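Local coordinates for protein endo-N-acetyl-beta-D-glucosaminidase (Hypocrea jecorina, PDB 4AC1) that probably cleaves the chitobiose core of N-linked glycans as a family 18 glycoside hydrolase, removing glycans from the fungus's own secreted cellulases, at residues S196-A208 / S234-Y246. Numbering follows the deposited sequence. Where two conformers were deposited one is given.
Sequences SMADTSDYDRIVA and SLNNTIVSLVSEY. With NAG (2-acetamido-2-deoxy-beta-D-glucopyranose), chain B.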
# COMPACT_ATOMS: atom_id res chain seq x y z
N SER A 196 9.66 8.59 -11.13
CA SER A 196 8.79 9.68 -11.53
C SER A 196 7.71 9.24 -12.50
O SER A 196 7.98 8.50 -13.45
CB SER A 196 9.60 10.82 -12.16
OG SER A 196 8.73 11.83 -12.62
N MET A 197 6.49 9.70 -12.23
CA MET A 197 5.37 9.53 -13.16
C MET A 197 5.18 10.74 -14.09
O MET A 197 4.15 10.84 -14.74
CB MET A 197 4.07 9.19 -12.41
CG MET A 197 4.02 7.77 -11.87
SD MET A 197 4.10 6.48 -13.14
CE MET A 197 2.51 6.68 -13.92
N ALA A 198 6.18 11.63 -14.16
CA ALA A 198 6.09 12.81 -15.04
C ALA A 198 6.25 12.45 -16.53
O ALA A 198 5.86 13.23 -17.40
CB ALA A 198 7.08 13.90 -14.63
N ASP A 199 6.85 11.30 -16.81
CA ASP A 199 6.80 10.68 -18.15
C ASP A 199 6.75 9.17 -18.00
O ASP A 199 6.82 8.64 -16.88
CB ASP A 199 7.96 11.16 -19.06
CG ASP A 199 9.34 10.78 -18.53
OD1 ASP A 199 9.53 9.68 -17.97
OD2 ASP A 199 10.26 11.61 -18.72
N THR A 200 6.64 8.46 -19.11
CA THR A 200 6.47 7.01 -19.08
C THR A 200 7.76 6.22 -18.86
O THR A 200 7.70 5.00 -18.72
CB THR A 200 5.90 6.51 -20.41
OG1 THR A 200 6.79 6.87 -21.47
CG2 THR A 200 4.53 7.10 -20.66
N SER A 201 8.91 6.88 -18.84
CA SER A 201 10.18 6.16 -18.95
C SER A 201 10.41 5.16 -17.81
O SER A 201 10.81 4.01 -18.05
CB SER A 201 11.37 7.11 -19.13
OG SER A 201 11.53 7.95 -18.00
N ASP A 202 10.15 5.59 -16.57
CA ASP A 202 10.37 4.70 -15.43
C ASP A 202 9.43 3.49 -15.41
O ASP A 202 9.88 2.35 -15.26
CB ASP A 202 10.30 5.49 -14.12
CG ASP A 202 11.44 6.50 -13.97
OD1 ASP A 202 12.38 6.49 -14.80
OD2 ASP A 202 11.41 7.34 -13.05
N TYR A 203 8.14 3.75 -15.59
CA TYR A 203 7.15 2.68 -15.66
C TYR A 203 7.52 1.68 -16.77
O TYR A 203 7.50 0.46 -16.56
CB TYR A 203 5.74 3.26 -15.85
CG TYR A 203 4.61 2.30 -15.56
CD1 TYR A 203 4.24 1.31 -16.46
CD2 TYR A 203 3.88 2.41 -14.37
CE1 TYR A 203 3.20 0.43 -16.19
CE2 TYR A 203 2.83 1.54 -14.09
CZ TYR A 203 2.50 0.56 -15.01
OH TYR A 203 1.48 -0.33 -14.78
N ASP A 204 7.88 2.20 -17.94
CA ASP A 204 8.29 1.34 -19.07
C ASP A 204 9.53 0.50 -18.74
O ASP A 204 9.62 -0.67 -19.12
CB ASP A 204 8.59 2.16 -20.33
CG ASP A 204 7.34 2.77 -21.00
OD1 ASP A 204 6.20 2.32 -20.79
OD2 ASP A 204 7.53 3.73 -21.78
N ARG A 205 10.50 1.10 -18.06
CA ARG A 205 11.71 0.38 -17.65
C ARG A 205 11.37 -0.77 -16.68
O ARG A 205 11.93 -1.87 -16.76
CB ARG A 205 12.72 1.35 -17.04
CG ARG A 205 14.14 0.79 -16.89
CD ARG A 205 15.13 1.84 -16.37
NE ARG A 205 15.24 2.99 -17.26
CZ ARG A 205 14.74 4.20 -17.02
NH1 ARG A 205 14.07 4.46 -15.90
NH2 ARG A 205 14.90 5.17 -17.92
N ILE A 206 10.45 -0.51 -15.76
CA ILE A 206 10.02 -1.52 -14.81
C ILE A 206 9.35 -2.69 -15.55
O ILE A 206 9.65 -3.86 -15.29
CB ILE A 206 9.07 -0.90 -13.77
CG1 ILE A 206 9.85 -0.01 -12.80
CG2 ILE A 206 8.30 -1.99 -13.03
CD1 ILE A 206 9.00 0.96 -11.98
N VAL A 207 8.48 -2.38 -16.51
CA VAL A 207 7.81 -3.42 -17.30
C VAL A 207 8.84 -4.25 -18.07
O VAL A 207 8.74 -5.49 -18.11
CB VAL A 207 6.73 -2.83 -18.23
CG1 VAL A 207 6.22 -3.90 -19.21
CG2 VAL A 207 5.58 -2.26 -17.41
N ALA A 208 9.83 -3.57 -18.65
CA ALA A 208 10.90 -4.25 -19.40
C ALA A 208 11.78 -5.11 -18.50
O ALA A 208 12.46 -6.02 -18.99
CB ALA A 208 11.73 -3.22 -20.16
N SER A 234 -0.11 16.12 -14.78
CA SER A 234 1.10 15.45 -15.26
C SER A 234 0.91 13.94 -15.20
O SER A 234 1.24 13.22 -16.13
CB SER A 234 2.31 15.88 -14.42
OG SER A 234 3.50 15.23 -14.81
N LEU A 235 0.39 13.48 -14.06
CA LEU A 235 0.05 12.07 -13.87
C LEU A 235 -0.87 11.60 -15.00
O LEU A 235 -0.64 10.54 -15.59
CB LEU A 235 -0.60 11.86 -12.50
CG LEU A 235 -1.08 10.44 -12.20
CD1 LEU A 235 0.10 9.48 -12.10
CD2 LEU A 235 -1.91 10.40 -10.92
N ASN A 236 -1.90 12.39 -15.30
CA ASN A 236 -2.85 12.05 -16.33
C ASN A 236 -2.19 11.87 -17.70
O ASN A 236 -2.43 10.88 -18.39
CB ASN A 236 -3.95 13.10 -16.42
CG ASN A 236 -4.93 12.80 -17.52
OD1 ASN A 236 -5.55 11.74 -17.54
ND2 ASN A 236 -5.05 13.74 -18.47
N ASN A 237 -1.33 12.82 -18.08
CA ASN A 237 -0.68 12.76 -19.38
C ASN A 237 0.12 11.45 -19.52
O ASN A 237 0.06 10.77 -20.54
CB ASN A 237 0.20 14.01 -19.55
CG ASN A 237 0.80 14.12 -20.93
OD1 ASN A 237 1.88 13.59 -21.19
ND2 ASN A 237 0.10 14.81 -21.82
N THR A 238 0.84 11.10 -18.47
CA THR A 238 1.61 9.87 -18.47
C THR A 238 0.73 8.63 -18.53
O THR A 238 1.01 7.70 -19.29
CB THR A 238 2.53 9.81 -17.24
OG1 THR A 238 3.45 10.91 -17.32
CG2 THR A 238 3.32 8.52 -17.19
N ILE A 239 -0.34 8.59 -17.74
CA ILE A 239 -1.22 7.42 -17.73
C ILE A 239 -1.91 7.21 -19.09
O ILE A 239 -2.01 6.07 -19.55
CB ILE A 239 -2.21 7.47 -16.56
CG1 ILE A 239 -1.45 7.18 -15.26
CG2 ILE A 239 -3.37 6.49 -16.77
CD1 ILE A 239 -2.28 7.34 -13.99
N VAL A 240 -2.34 8.29 -19.74
CA VAL A 240 -2.89 8.21 -21.11
C VAL A 240 -1.90 7.46 -22.02
O VAL A 240 -2.29 6.55 -22.76
CB VAL A 240 -3.28 9.60 -21.69
CG1 VAL A 240 -3.63 9.49 -23.18
CG2 VAL A 240 -4.45 10.17 -20.93
N SER A 241 -0.63 7.85 -21.95
CA SER A 241 0.40 7.20 -22.77
C SER A 241 0.60 5.73 -22.39
O SER A 241 0.68 4.87 -23.26
CB SER A 241 1.71 7.97 -22.67
OG SER A 241 2.71 7.37 -23.46
N LEU A 242 0.68 5.44 -21.09
CA LEU A 242 0.85 4.06 -20.64
C LEU A 242 -0.29 3.15 -21.10
O LEU A 242 -0.03 2.05 -21.57
CB LEU A 242 0.98 3.99 -19.11
CG LEU A 242 2.23 4.65 -18.53
CD1 LEU A 242 2.15 4.67 -17.01
CD2 LEU A 242 3.49 3.95 -18.99
N VAL A 243 -1.53 3.62 -20.95
CA VAL A 243 -2.71 2.87 -21.37
C VAL A 243 -2.68 2.58 -22.88
O VAL A 243 -3.07 1.51 -23.33
CB VAL A 243 -4.01 3.59 -20.89
CG1 VAL A 243 -5.26 3.07 -21.61
CG2 VAL A 243 -4.15 3.45 -19.38
N SER A 244 -2.18 3.55 -23.66
CA SER A 244 -2.05 3.34 -25.12
C SER A 244 -1.06 2.21 -25.45
O SER A 244 -1.20 1.53 -26.48
CB SER A 244 -1.67 4.65 -25.83
OG SER A 244 -0.29 4.91 -25.76
N GLU A 245 -0.08 2.01 -24.57
CA GLU A 245 0.92 0.95 -24.71
C GLU A 245 0.40 -0.40 -24.22
O GLU A 245 0.60 -1.41 -24.90
CB GLU A 245 2.17 1.27 -23.89
CG GLU A 245 2.95 2.51 -24.27
CD GLU A 245 4.25 2.59 -23.49
OE1 GLU A 245 4.22 3.09 -22.36
OE2 GLU A 245 5.28 2.09 -24.00
N TYR A 246 -0.22 -0.40 -23.04
CA TYR A 246 -0.48 -1.64 -22.31
C TYR A 246 -1.95 -2.04 -22.22
O TYR A 246 -2.24 -3.17 -21.82
CB TYR A 246 0.14 -1.58 -20.90
CG TYR A 246 1.62 -1.25 -20.91
CD1 TYR A 246 2.52 -2.07 -21.58
CD2 TYR A 246 2.11 -0.10 -20.29
CE1 TYR A 246 3.88 -1.78 -21.61
CE2 TYR A 246 3.49 0.21 -20.31
CZ TYR A 246 4.36 -0.64 -20.99
OH TYR A 246 5.71 -0.35 -21.04
C1 NAG B . -5.91 13.65 -19.62
C2 NAG B . -7.09 14.59 -19.39
C3 NAG B . -7.90 14.85 -20.66
C4 NAG B . -7.04 15.06 -21.90
C5 NAG B . -5.89 14.05 -21.99
C6 NAG B . -4.91 14.38 -23.11
C7 NAG B . -7.99 14.59 -17.13
C8 NAG B . -8.91 13.93 -16.15
N2 NAG B . -7.95 14.06 -18.35
O3 NAG B . -8.68 16.02 -20.49
O4 NAG B . -7.87 14.96 -23.04
O5 NAG B . -5.18 14.03 -20.77
O6 NAG B . -4.32 15.65 -22.91
O7 NAG B . -7.32 15.56 -16.79
O HOH W 1 3.49 14.48 -17.43
O HOH W 2 8.29 -1.50 -21.48
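L242 lays its CD1 methyl over one face of the Y203 ring in a CH-pi contact, 3.9 Å from the ring centroid and displaced toward the rim. The same methyl meets CE of M197, whose chain, bent at chi2 and chi3, folds its end toward helix 234-246 and brings CE to CG2 of T238 as well. The other L242 branch, CD2, packs against CG2 of T200, which also rests on S241. Polar bonds close the interface at both ends. T238 OG1 donates to M197 O over 2.7 Å, approaching from above the carbonyl plane, and so ties the buried hydroxyl to the loop before helix 201-208. Beside it a water bridges A198 O and S234, 2.7 Å from S234 OG. At the far end Y246 OH donates to D204 OD1 (2.7 Å), here from above the plane of the D204 carboxylate, and takes a water that also donates to D204 O. E245 OE1 comes within 2.6 Å of D204 OD1, the carboxylates turned 77° apart; so close an approach suggests that one acid is protonated. V207 CG1 packs on CE1 of Y246, 4.0 Å away. Entry to helix 201-208 is capped by D199, whose OD1 accepts from S201 N. The axes of segments 201-208 and 234-246 come within 10.9 Å at closest approach, at an angle of 33°, as neighbouring outer helices of the GH18 beta/alpha barrel. Inward, M197 and L235 reach strand 216-221 and Y203 OH bonds to V216 O, while glycosylated N236 and I239 border helix 270-279.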